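Local coordinates for protein activated BY transcription factor SSRB (Salmonella enterica, PDB 2WNW) that belongs to glycoside hydrolase family 30, pairing a TIM-barrel domain with a beta-sandwich domain, and is named for its activation by the transcription factor SsrB, at residues Glu32-Leu37 and Ser386-Asn391; Leu392-Gly397 and Val408-Asp413. All coordinates share one frame; numbering follows the deposited sequence.

Contact 1 (Glu32-Leu37 and Ser386-Asn391)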
loop_
_atom_site.group_PDB
_atom_site.type_symbol
_atom_site.label_atom_id
_atom_site.label_comp_id
_atom_site.label_asym_id
_atom_site.label_seq_id
_atom_site.Cartn_x
_atom_site.Cartn_y
_atom_site.Cartn_z
ATOM N N GLU A 32 -6.984 -6.685 -16.003
ATOM C CA GLU A 32 -7.394 -5.288 -15.845
ATOM C C GLU A 32 -8.492 -5.062 -14.821
ATOM O O GLU A 32 -9.363 -4.207 -15.006
ATOM C CB GLU A 32 -7.830 -4.711 -17.196
ATOM C CG GLU A 32 -6.688 -4.560 -18.184
ATOM C CD GLU A 32 -7.118 -3.939 -19.502
ATOM O OE1 GLU A 32 -6.229 -3.635 -20.320
ATOM O OE2 GLU A 32 -8.334 -3.758 -19.724
ATOM N N LEU A 33 -8.428 -5.799 -13.723
ATOM C CA LEU A 33 -9.438 -5.694 -12.685
ATOM C C LEU A 33 -9.151 -4.768 -11.518
ATOM O O LEU A 33 -8.010 -4.585 -11.109
ATOM C CB LEU A 33 -9.706 -7.068 -12.071
ATOM C CG LEU A 33 -10.233 -8.223 -12.918
ATOM C CD1 LEU A 33 -10.358 -9.457 -12.031
ATOM C CD2 LEU A 33 -11.584 -7.852 -13.513
ATOM N N ILE A 34 -10.222 -4.180 -11.003
ATOM C CA ILE A 34 -10.161 -3.403 -9.777
ATOM C C ILE A 34 -11.227 -4.185 -9.030
ATOM O O ILE A 34 -12.423 -4.031 -9.283
ATOM C CB ILE A 34 -10.583 -1.931 -9.930
ATOM C CG1 ILE A 34 -9.442 -1.139 -10.577
ATOM C CG2 ILE A 34 -10.905 -1.348 -8.546
ATOM C CD1 ILE A 34 -9.678 0.362 -10.660
ATOM N N SER A 35 -10.779 -5.081 -8.160
ATOM C CA SER A 35 -11.684 -5.927 -7.400
ATOM C C SER A 35 -12.181 -5.237 -6.145
ATOM O O SER A 35 -11.401 -4.628 -5.413
ATOM C CB SER A 35 -10.978 -7.226 -7.012
ATOM O OG SER A 35 -10.456 -7.881 -8.154
ATOM N N VAL A 36 -13.484 -5.329 -5.902
ATOM C CA VAL A 36 -14.071 -4.730 -4.714
ATOM C C VAL A 36 -14.788 -5.809 -3.913
ATOM O O VAL A 36 -15.502 -6.645 -4.474
ATOM C CB VAL A 36 -15.063 -3.591 -5.071
ATOM C CG1 VAL A 36 -14.328 -2.478 -5.797
ATOM C CG2 VAL A 36 -16.203 -4.122 -5.931
ATOM N N LEU A 37 -14.567 -5.802 -2.604
ATOM C CA LEU A 37 -15.189 -6.774 -1.712
ATOM C C LEU A 37 -15.903 -6.015 -0.601
ATOM O O LEU A 37 -15.395 -5.896 0.513
ATOM C CB LEU A 37 -14.136 -7.712 -1.114
ATOM C CG LEU A 37 -13.400 -8.641 -2.083
ATOM C CD1 LEU A 37 -12.377 -7.844 -2.875
ATOM C CD2 LEU A 37 -12.711 -9.757 -1.307
ATOM N N SER A 386 -10.446 -3.520 -1.340
ATOM C CA SER A 386 -10.443 -3.487 -2.797
ATOM C C SER A 386 -8.992 -3.589 -3.253
ATOM O O SER A 386 -8.076 -3.337 -2.467
ATOM C CB SER A 386 -11.074 -2.192 -3.324
ATOM O OG SER A 386 -10.298 -1.053 -2.995
ATOM N N SER A 387 -8.783 -3.988 -4.501
ATOM C CA SER A 387 -7.432 -4.104 -5.037
ATOM C C SER A 387 -7.413 -3.746 -6.516
ATOM O O SER A 387 -8.396 -3.954 -7.235
ATOM C CB SER A 387 -6.875 -5.523 -4.830
ATOM O OG SER A 387 -7.583 -6.496 -5.581
ATOM N N SER A 388 -6.284 -3.207 -6.966
ATOM C CA SER A 388 -6.129 -2.803 -8.356
ATOM C C SER A 388 -5.022 -3.574 -9.056
ATOM O O SER A 388 -3.970 -3.844 -8.469
ATOM C CB SER A 388 -5.819 -1.309 -8.442
ATOM O OG SER A 388 -5.539 -0.936 -9.780
ATOM N N TYR A 389 -5.261 -3.903 -10.322
ATOM C CA TYR A 389 -4.296 -4.640 -11.124
ATOM C C TYR A 389 -3.066 -3.800 -11.465
ATOM O O TYR A 389 -2.026 -4.340 -11.845
ATOM C CB TYR A 389 -4.964 -5.119 -12.419
ATOM C CG TYR A 389 -5.088 -4.075 -13.517
ATOM C CD1 TYR A 389 -4.155 -4.012 -14.554
ATOM C CD2 TYR A 389 -6.160 -3.181 -13.545
ATOM C CE1 TYR A 389 -4.286 -3.095 -15.597
ATOM C CE2 TYR A 389 -6.301 -2.253 -14.586
ATOM C CZ TYR A 389 -5.363 -2.221 -15.608
ATOM O OH TYR A 389 -5.515 -1.346 -16.655
ATOM N N ASP A 390 -3.188 -2.483 -11.313
ATOM C CA ASP A 390 -2.104 -1.557 -11.643
ATOM C C ASP A 390 -2.141 -0.368 -10.680
ATOM O O ASP A 390 -3.130 0.362 -10.629
ATOM C CB ASP A 390 -2.289 -1.068 -13.090
ATOM C CG ASP A 390 -1.109 -0.258 -13.609
ATOM O OD1 ASP A 390 -0.450 0.452 -12.817
ATOM O OD2 ASP A 390 -0.856 -0.313 -14.835
ATOM N N ASN A 391 -1.059 -0.177 -9.928
ATOM C CA ASN A 391 -0.965 0.916 -8.960
ATOM C C ASN A 391 -1.116 2.321 -9.542
ATOM O O ASN A 391 -1.316 3.276 -8.789
ATOM C CB ASN A 391 0.362 0.832 -8.193
ATOM C CG ASN A 391 0.294 -0.112 -7.006
ATOM O OD1 ASN A 391 -0.662 -0.879 -6.855
ATOM N ND2 ASN A 391 1.318 -0.064 -6.157
#
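Three backbone hydrogen bonds tie Leu-33 and Ser-35 to Ser-387 and Tyr-389. Ser-35 and Ser-387 form the hydrogen-bonded pair: Ser-35 N donates to Ser-387 O at 2.8 Å, and Ser-387 N returns a bond of equal length to Ser-35 O. Where the strand 382-388 has already ended, Tyr-389 N still reaches Leu-33 O, at 2.9 Å. CA atoms of the non-hydrogen-bonded positions make CA-H...O contacts with the carbonyl of a residue next to their partner, as Ile-34 CA with Ser-387 O at 3.1 Å.

The Tyr-389 ring makes the main side-chain contact, a CH-pi interaction. Glu-32 CA sits over the centre of one face, 3.3 Å from the ring centroid, while Asp-390 CB covers the opposite face nearer the rim. Placing CG between backbone N and carbonyl carbon (chi1 80°) lays the ring over the backbone of Glu-32, just ahead of strand 33-37, with Leu-33 O in plane at its edge. The extended Glu-32 side chain runs alongside in the same direction, its carboxylate turned 32° from the ring plane. Both polar ends turn to the neighbouring strand: Glu-32 OE1 forms a salt bridge with Arg-418, whose backbone O is hydrogen-bonded to Tyr-389 OH.

These antiparallel strands belong to the beta sandwich of the family 30 fold, where 33-37, from early in the chain, lies between 382-388 and 417-423, parallel to the latter.

Van der Waals packing is lighter. Ile-34 and Val-36 share a face with Ser-386 and Ser-388; Val-36 CG1 lies 4.1 Å from Ser-386 CB, and Ile-34 continues onto Leu-407 and Val-409. On the other face Ser-35 CB is 3.8 Å from Ser-387 OG, a hydroxyl that is hydrogen-bonded to His-274 and Gln-277 of the second subunit.

Contact 2 (Leu392-Gly397 and Val408-Asp413)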
loop_
_atom_site.group_PDB
_atom_site.type_symbol
_atom_site.label_atom_id
_atom_site.label_comp_id
_atom_site.label_asym_id
_atom_site.label_seq_id
_atom_site.Cartn_x
_atom_site.Cartn_y
_atom_site.Cartn_z
ATOM N N LEU A 392 -0.999 2.462 -10.860
ATOM C CA LEU A 392 -1.153 3.773 -11.487
ATOM C C LEU A 392 -2.635 4.122 -11.505
ATOM O O LEU A 392 -3.013 5.286 -11.619
ATOM C CB LEU A 392 -0.583 3.779 -12.908
ATOM C CG LEU A 392 0.939 3.652 -13.026
ATOM C CD1 LEU A 392 1.342 3.789 -14.484
ATOM C CD2 LEU A 392 1.626 4.729 -12.191
ATOM N N LEU A 393 -3.476 3.096 -11.416
ATOM C CA LEU A 393 -4.915 3.311 -11.338
ATOM C C LEU A 393 -5.188 3.292 -9.837
ATOM O O LEU A 393 -5.416 2.239 -9.241
ATOM C CB LEU A 393 -5.684 2.189 -12.047
ATOM C CG LEU A 393 -5.805 2.370 -13.563
ATOM C CD1 LEU A 393 -6.401 1.121 -14.196
ATOM C CD2 LEU A 393 -6.674 3.591 -13.853
ATOM N N GLU A 394 -5.115 4.472 -9.228
ATOM C CA GLU A 394 -5.329 4.626 -7.796
ATOM C C GLU A 394 -6.806 4.491 -7.482
ATOM O O GLU A 394 -7.652 5.028 -8.194
ATOM C CB GLU A 394 -4.805 5.991 -7.340
ATOM C CG GLU A 394 -3.303 6.167 -7.570
ATOM C CD GLU A 394 -2.779 7.500 -7.060
ATOM O OE1 GLU A 394 -3.363 8.044 -6.102
ATOM O OE2 GLU A 394 -1.782 8.000 -7.606
ATOM N N GLU A 395 -7.120 3.775 -6.411
ATOM C CA GLU A 395 -8.513 3.567 -6.058
ATOM C C GLU A 395 -8.748 3.261 -4.589
ATOM O O GLU A 395 -7.887 2.707 -3.908
ATOM C CB GLU A 395 -9.077 2.418 -6.899
ATOM C CG GLU A 395 -8.336 1.076 -6.739
ATOM C CD GLU A 395 -8.671 0.356 -5.440
ATOM O OE1 GLU A 395 -9.821 0.489 -4.973
ATOM O OE2 GLU A 395 -7.798 -0.360 -4.893
ATOM N N VAL A 396 -9.931 3.633 -4.110
ATOM C CA VAL A 396 -10.330 3.355 -2.735
ATOM C C VAL A 396 -11.854 3.352 -2.704
ATOM O O VAL A 396 -12.493 4.185 -3.344
ATOM C CB VAL A 396 -9.770 4.396 -1.732
ATOM C CG1 VAL A 396 -10.332 5.779 -2.016
ATOM C CG2 VAL A 396 -10.089 3.958 -0.303
ATOM N N GLY A 397 -12.431 2.398 -1.983
ATOM C CA GLY A 397 -13.878 2.310 -1.911
ATOM C C GLY A 397 -14.412 2.406 -0.501
ATOM O O GLY A 397 -13.691 2.160 0.465
ATOM N N VAL A 408 -13.847 5.307 -5.693
ATOM C CA VAL A 408 -13.157 6.425 -6.331
ATOM C C VAL A 408 -11.963 5.852 -7.096
ATOM O O VAL A 408 -11.186 5.075 -6.543
ATOM C CB VAL A 408 -12.630 7.443 -5.288
ATOM C CG1 VAL A 408 -11.901 8.574 -5.994
ATOM C CG2 VAL A 408 -13.783 7.995 -4.465
ATOM N N VAL A 409 -11.836 6.218 -8.368
ATOM C CA VAL A 409 -10.731 5.744 -9.194
ATOM C C VAL A 409 -10.084 6.946 -9.865
ATOM O O VAL A 409 -10.771 7.794 -10.437
ATOM C CB VAL A 409 -11.207 4.759 -10.297
ATOM C CG1 VAL A 409 -10.005 4.275 -11.112
ATOM C CG2 VAL A 409 -11.930 3.572 -9.669
ATOM N N TYR A 410 -8.758 7.010 -9.788
ATOM C CA TYR A 410 -7.987 8.103 -10.368
ATOM C C TYR A 410 -6.844 7.533 -11.207
ATOM O O TYR A 410 -6.035 6.739 -10.718
ATOM C CB TYR A 410 -7.431 8.986 -9.240
ATOM C CG TYR A 410 -6.268 9.872 -9.637
ATOM C CD1 TYR A 410 -5.076 9.849 -8.908
ATOM C CD2 TYR A 410 -6.349 10.721 -10.741
ATOM C CE1 TYR A 410 -3.994 10.646 -9.271
ATOM C CE2 TYR A 410 -5.272 11.524 -11.113
ATOM C CZ TYR A 410 -4.100 11.480 -10.375
ATOM O OH TYR A 410 -3.033 12.262 -10.744
ATOM N N ASN A 411 -6.791 7.933 -12.472
ATOM C CA ASN A 411 -5.753 7.465 -13.385
ATOM C C ASN A 411 -4.597 8.464 -13.450
ATOM O O ASN A 411 -4.709 9.502 -14.104
ATOM C CB ASN A 411 -6.344 7.261 -14.788
ATOM C CG ASN A 411 -5.283 6.937 -15.821
ATOM O OD1 ASN A 411 -4.222 6.415 -15.481
ATOM N ND2 ASN A 411 -5.567 7.234 -17.093
ATOM N N ARG A 412 -3.484 8.152 -12.785
ATOM C CA ARG A 412 -2.344 9.065 -12.795
ATOM C C ARG A 412 -1.441 8.868 -14.009
ATOM O O ARG A 412 -0.490 9.624 -14.207
ATOM C CB ARG A 412 -1.513 8.927 -11.506
ATOM C CG ARG A 412 -0.706 7.646 -11.394
ATOM C CD ARG A 412 0.146 7.630 -10.127
ATOM N NE ARG A 412 1.135 8.707 -10.105
ATOM C CZ ARG A 412 1.973 8.929 -9.095
ATOM N NH1 ARG A 412 1.943 8.150 -8.022
ATOM N NH2 ARG A 412 2.836 9.933 -9.151
ATOM N N ASP A 413 -1.742 7.861 -14.826
ATOM C CA ASP A 413 -0.947 7.587 -16.020
ATOM C C ASP A 413 -1.152 8.747 -16.994
ATOM O O ASP A 413 -2.125 9.496 -16.880
ATOM C CB ASP A 413 -1.400 6.275 -16.677
ATOM C CG ASP A 413 -0.303 5.614 -17.511
ATOM O OD1 ASP A 413 0.701 6.284 -17.842
ATOM O OD2 ASP A 413 -0.450 4.416 -17.839
#
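Glu-394 and Tyr-410 lie side by side and point the same way from a hydrogen-bonded pair. Their planes are nearly perpendicular, 80° apart, and Glu-394 OE1 meets the ring at its edge, 3.8 Å from Tyr-410 CD1. The extended Glu-394 chain carries OE2 across Arg-412, to 3.2 Å from its CD; the salt bridge to Arg-412 NH1 is long, at 3.8 Å, and the carboxylate and guanidinium planes stand 65° apart. OE2 is also hydrogen-bonded to His-315, and Tyr-410 OH to His-311, so both polar ends reach helix 305-322.

Arg-412 starts with CG tucked over its own backbone (chi1 72°), which brings its aliphatic part against Leu-392, whose side chain it crosses at about a right angle; Leu-392 CD2 touches Arg-412 CG at 3.8 Å. The backbone joins in as well, Arg-412 N donating to Leu-392 O.

The two strands form a beta hairpin of the sandwich domain, running antiparallel. Reciprocal backbone bonds join Glu-394 with Tyr-410 and Val-396 with Val-408, and Val-396 and Val-408 both pack on Phe-373 of helix 365-374.

On the opposite face, the Leu-393 side chain slants across that of Asn-411, its CD2 3.8 Å from Asn-411 CB. The amide of Asn-411 is held at both ends: OD1 accepts from Asp-413 N at 2.9 Å in an Asx turn, the donor standing well above the carbonyl plane, and ND2 bonds to the backbone oxygens of Gln-415 and Pro-433. Glu-395 CB rests against Val-409 CG2 at 4.1 Å, while the bent remainder of Glu-395 turns away from the hairpin partner towards Ser-386 and Lys-322.

In the fold
Contact 1 and contact 2, with centres about 10 Å apart, are steps across one sheet. Strands 382-388 and 393-399 are sheet neighbours joined by a short turn, so the order runs 33-37, 382-388, 393-399, 405-411. Glu-395 OE1 of contact 2 lies 2.6 Å from Ser-386 OG of contact 1, a probable hydrogen bond, and Ser-388 OG is 3.2 Å from Leu-393 O. The sequence separations differ sharply: contact 2 is local, whereas contact 1 joins segments with 348 residues between them, including the barrel strands. Both contacts touch the second subunit, contact 1 the more extensively, while contact 2 also faces helix 305-322.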